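Side-chain contacts in oligopeptide ABC transporter, periplasmic oligopeptide-binding protein, putative (Thermotoga maritima MSB8, PDB 5IPW), which probably binds oligopeptides in the periplasm and delivers them to an ABC transporter for uptake across the inner membrane: residues F198-K201 with E207-K210; M420-D425 with L432-R437. All blocks are in the same frame, centred on the assembly; numbering follows the deposited sequence.

Contact 1 (F198-K201 with E207-K210)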
# COMPACT_ATOMS: atom_id res chain seq x y z
N PHE A 198 -31.11 -7.66 9.48
CA PHE A 198 -30.78 -6.40 10.15
C PHE A 198 -30.95 -5.17 9.25
O PHE A 198 -30.59 -4.06 9.64
CB PHE A 198 -29.34 -6.46 10.65
CG PHE A 198 -29.04 -7.67 11.48
CD1 PHE A 198 -29.68 -7.87 12.69
CD2 PHE A 198 -28.13 -8.62 11.05
CE1 PHE A 198 -29.41 -8.99 13.47
CE2 PHE A 198 -27.86 -9.74 11.82
CZ PHE A 198 -28.50 -9.93 13.03
N HIS A 199 -31.50 -5.38 8.05
CA HIS A 199 -31.56 -4.33 7.04
C HIS A 199 -33.02 -3.98 6.71
O HIS A 199 -33.77 -4.84 6.25
CB HIS A 199 -30.84 -4.80 5.78
CG HIS A 199 -30.40 -3.68 4.89
ND1 HIS A 199 -31.25 -3.04 4.02
CD2 HIS A 199 -29.19 -3.09 4.73
CE1 HIS A 199 -30.59 -2.11 3.36
NE2 HIS A 199 -29.33 -2.11 3.77
N PRO A 200 -33.43 -2.72 6.97
CA PRO A 200 -34.82 -2.27 6.77
C PRO A 200 -35.40 -2.44 5.36
O PRO A 200 -36.62 -2.55 5.23
CB PRO A 200 -34.76 -0.77 7.11
CG PRO A 200 -33.31 -0.42 7.16
CD PRO A 200 -32.62 -1.67 7.61
N LYS A 201 -34.56 -2.43 4.34
CA LYS A 201 -35.03 -2.70 2.97
C LYS A 201 -35.58 -4.11 2.80
O LYS A 201 -36.46 -4.32 1.97
CB LYS A 201 -33.91 -2.46 1.96
CG LYS A 201 -34.36 -2.56 0.51
CD LYS A 201 -33.19 -2.47 -0.45
CE LYS A 201 -33.63 -2.76 -1.88
NZ LYS A 201 -32.48 -2.71 -2.82
N GLU A 207 -39.38 -5.73 13.25
CA GLU A 207 -38.63 -6.94 13.54
C GLU A 207 -37.19 -6.61 13.86
O GLU A 207 -36.58 -7.27 14.71
CB GLU A 207 -38.70 -7.91 12.36
CG GLU A 207 -40.09 -8.48 12.14
CD GLU A 207 -40.64 -9.14 13.40
OE1 GLU A 207 -40.05 -10.16 13.84
OE2 GLU A 207 -41.65 -8.64 13.94
N ILE A 208 -36.66 -5.60 13.18
CA ILE A 208 -35.30 -5.12 13.44
C ILE A 208 -35.17 -4.53 14.84
O ILE A 208 -34.21 -4.81 15.55
CB ILE A 208 -34.84 -4.10 12.39
CG1 ILE A 208 -34.67 -4.79 11.03
CG2 ILE A 208 -33.53 -3.43 12.80
CD1 ILE A 208 -34.39 -3.86 9.88
N GLU A 209 -36.15 -3.72 15.24
CA GLU A 209 -36.14 -3.10 16.57
C GLU A 209 -36.17 -4.12 17.71
O GLU A 209 -35.61 -3.87 18.77
CB GLU A 209 -37.27 -2.07 16.72
CG GLU A 209 -36.90 -0.71 16.13
CD GLU A 209 -38.10 0.18 15.83
OE1 GLU A 209 -37.89 1.27 15.24
OE2 GLU A 209 -39.24 -0.19 16.17
N LYS A 210 -36.78 -5.27 17.46
CA LYS A 210 -36.85 -6.34 18.47
C LYS A 210 -35.50 -7.00 18.74
O LYS A 210 -35.34 -7.67 19.76
CB LYS A 210 -37.89 -7.39 18.05
CG LYS A 210 -39.31 -6.85 18.05
CD LYS A 210 -40.23 -7.61 17.11
CE LYS A 210 -41.09 -8.63 17.85
NZ LYS A 210 -42.15 -9.19 16.95

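Contact 2 (M420-D425 with L432-R437)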
# COMPACT_ATOMS: atom_id res chain seq x y z
N MET A 420 26.92 27.36 -15.08
CA MET A 420 25.76 28.27 -15.01
C MET A 420 26.15 29.75 -14.98
O MET A 420 25.39 30.60 -15.45
CB MET A 420 24.89 27.94 -13.78
CG MET A 420 24.25 26.56 -13.82
SD MET A 420 23.42 26.10 -12.28
CE MET A 420 22.41 27.55 -11.97
N GLY A 421 27.32 30.04 -14.44
CA GLY A 421 27.78 31.41 -14.29
C GLY A 421 27.68 31.90 -12.87
O GLY A 421 27.83 33.08 -12.60
N LEU A 422 27.42 30.98 -11.94
CA LEU A 422 27.40 31.33 -10.53
C LEU A 422 28.83 31.45 -10.04
O LEU A 422 29.46 30.48 -9.65
CB LEU A 422 26.62 30.28 -9.72
CG LEU A 422 25.18 30.02 -10.21
CD1 LEU A 422 24.52 28.96 -9.34
CD2 LEU A 422 24.34 31.29 -10.24
N LYS A 423 29.34 32.68 -10.09
CA LYS A 423 30.74 32.96 -9.77
C LYS A 423 30.98 32.90 -8.27
O LYS A 423 30.15 33.36 -7.49
CB LYS A 423 31.11 34.35 -10.29
CG LYS A 423 30.88 34.55 -11.79
CD LYS A 423 30.57 36.00 -12.15
CE LYS A 423 31.80 36.89 -12.01
NZ LYS A 423 31.50 38.30 -12.39
N TRP A 424 32.12 32.34 -7.87
CA TRP A 424 32.51 32.36 -6.46
C TRP A 424 32.73 33.80 -6.01
O TRP A 424 33.04 34.67 -6.82
CB TRP A 424 33.81 31.56 -6.22
CG TRP A 424 33.63 30.07 -6.17
CD1 TRP A 424 33.73 29.20 -7.22
CD2 TRP A 424 33.35 29.27 -5.01
NE1 TRP A 424 33.52 27.91 -6.79
CE2 TRP A 424 33.29 27.93 -5.44
CE3 TRP A 424 33.15 29.56 -3.65
CZ2 TRP A 424 33.03 26.87 -4.56
CZ3 TRP A 424 32.89 28.50 -2.78
CH2 TRP A 424 32.83 27.18 -3.23
N ASP A 425 32.55 34.04 -4.71
CA ASP A 425 32.79 35.37 -4.17
C ASP A 425 34.29 35.59 -4.02
O ASP A 425 35.09 34.73 -4.40
CB ASP A 425 32.03 35.57 -2.84
CG ASP A 425 32.65 34.83 -1.66
OD1 ASP A 425 33.81 34.39 -1.75
OD2 ASP A 425 31.97 34.71 -0.62
N LEU A 432 27.69 33.47 -5.88
CA LEU A 432 26.81 34.64 -5.94
C LEU A 432 25.79 34.55 -7.07
O LEU A 432 26.05 33.94 -8.11
CB LEU A 432 27.65 35.91 -6.15
CG LEU A 432 28.80 36.21 -5.18
CD1 LEU A 432 29.63 37.35 -5.73
CD2 LEU A 432 28.31 36.53 -3.77
N LEU A 433 24.64 35.18 -6.85
CA LEU A 433 23.58 35.24 -7.86
C LEU A 433 23.94 36.31 -8.90
O LEU A 433 24.81 37.14 -8.64
CB LEU A 433 22.24 35.58 -7.20
CG LEU A 433 21.77 34.70 -6.04
CD1 LEU A 433 20.51 35.28 -5.41
CD2 LEU A 433 21.51 33.27 -6.49
N PRO A 434 23.26 36.32 -10.06
CA PRO A 434 23.48 37.35 -11.08
C PRO A 434 23.37 38.80 -10.61
O PRO A 434 23.85 39.70 -11.30
CB PRO A 434 22.39 37.07 -12.11
CG PRO A 434 22.14 35.61 -12.00
CD PRO A 434 22.33 35.27 -10.54
N ASP A 435 22.74 39.05 -9.46
CA ASP A 435 22.66 40.41 -8.91
C ASP A 435 23.67 40.67 -7.79
O ASP A 435 23.57 41.66 -7.07
CB ASP A 435 21.22 40.74 -8.46
CG ASP A 435 20.72 39.87 -7.31
OD1 ASP A 435 21.53 39.18 -6.64
OD2 ASP A 435 19.50 39.88 -7.06
N GLY A 436 24.64 39.78 -7.64
CA GLY A 436 25.67 39.96 -6.62
C GLY A 436 25.27 39.54 -5.22
O GLY A 436 26.08 39.64 -4.29
N ARG A 437 24.04 39.05 -5.05
CA ARG A 437 23.62 38.54 -3.74
C ARG A 437 24.34 37.25 -3.45
O ARG A 437 24.58 36.46 -4.37
CB ARG A 437 22.11 38.27 -3.68
CG ARG A 437 21.29 39.34 -2.98
CD ARG A 437 19.85 38.88 -2.83
NE ARG A 437 19.21 38.66 -4.13
CZ ARG A 437 18.07 38.01 -4.33
NH1 ARG A 437 17.58 37.88 -5.57
NH2 ARG A 437 17.39 37.49 -3.30
O HOH W 1 26.50 35.00 -10.96

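Contact 1 (F198-K201 with E207-K210)
I208 reaches from the helix 205-209 to the loop before it and rests its CD1 methyl on the backbone between F198 and P200. That methyl lies 3.3 Å from P200 N and 3.5 Å from H199 C, over the peptide link that joins the two residues, and it also meets CD of the proline ring at 3.6 Å. The two side chains cross at about a right angle, and no hydrogen bond joins the segments: the contact is apolar, a single branch laid against the loop backbone. The I208 torsions explain the reach, with CG1 beside the backbone N (chi1 -68°) and CD1 extended beyond it (chi2 173°).

Further out, the loop's own side chains face other parts of the fold. Those of F198 and H199 leave the backbone away from helix 205-209, while the carbonyl carbons of both residues meet the I208 methyl. F198 packs on L223, F224 and K227 of helix 220-227, and P200 touches W220 of the same helix. H199 hydrogen-bonds through NE2 to the carbonyl O of D138, whose carboxylate forms a salt bridge with K201. The arrangement is plain local packing, in which I208 of the short helix 205-209 folds back on the loop that follows helix 192-195.

Contact 2 (M420-D425 with L432-R437)
L432 joins the two segments through both its backbone and its side chain. Its N gives a weak, bent hydrogen bond to K423 O (2.9 Å, 126° at the hydrogen). From there the side chain runs along the opposing chain: CB stands 3.8 Å from K423 O, and CG is about as near to the same oxygen while also approaching CB of D425. At the tip both methyls end on D425, CD1 4.0 Å from its CA and CD2 4.0 Å from its CB. With chi1 at -54°, CG lies beside the backbone N and anti to the carbonyl carbon, which places it near K423 O, the acceptor of that N. The carbonyl O of L432 accepts a hydrogen bond from a water that also donates to G421 O, and L422 CD2 lies 3.8 Å from L432 O.

Beyond L432 the chain makes a type I turn from L433 to G436. D435 OD1 accepts from R437 N at 3.0 Å, an Asx turn, and OD2 is gripped side-on by NE and NH1 of R437. L433 CD1 lies over one face of the guanidinium, whose NH2 pairs with D349.

The whole excursion links helix 410-420 to strand 440-445; L422 packs back on L417 of that helix, and L433, P434, D435 and R437 touch V351 of helix 350-357.

Overall arrangement
Contact 1 and contact 2 lie on opposite sides of the centre of the chain, with their centres 76 Å apart and their nearest atoms about 62 Å apart. They follow in series, the first closing long before the second opens, and all four segments fall within the range of the family 5 solute-binding proteins. Both are local closures between pieces of chain a few residues apart: contact 1 ties a loop to helix 205-209, contact 2 folds up the connection from helix 410-420 to strand 440-445, a strand of a five-stranded mixed sheet. They share no helix or sheet, so each is a separate piece of local packing, far from the centre of the chain and not touching the other.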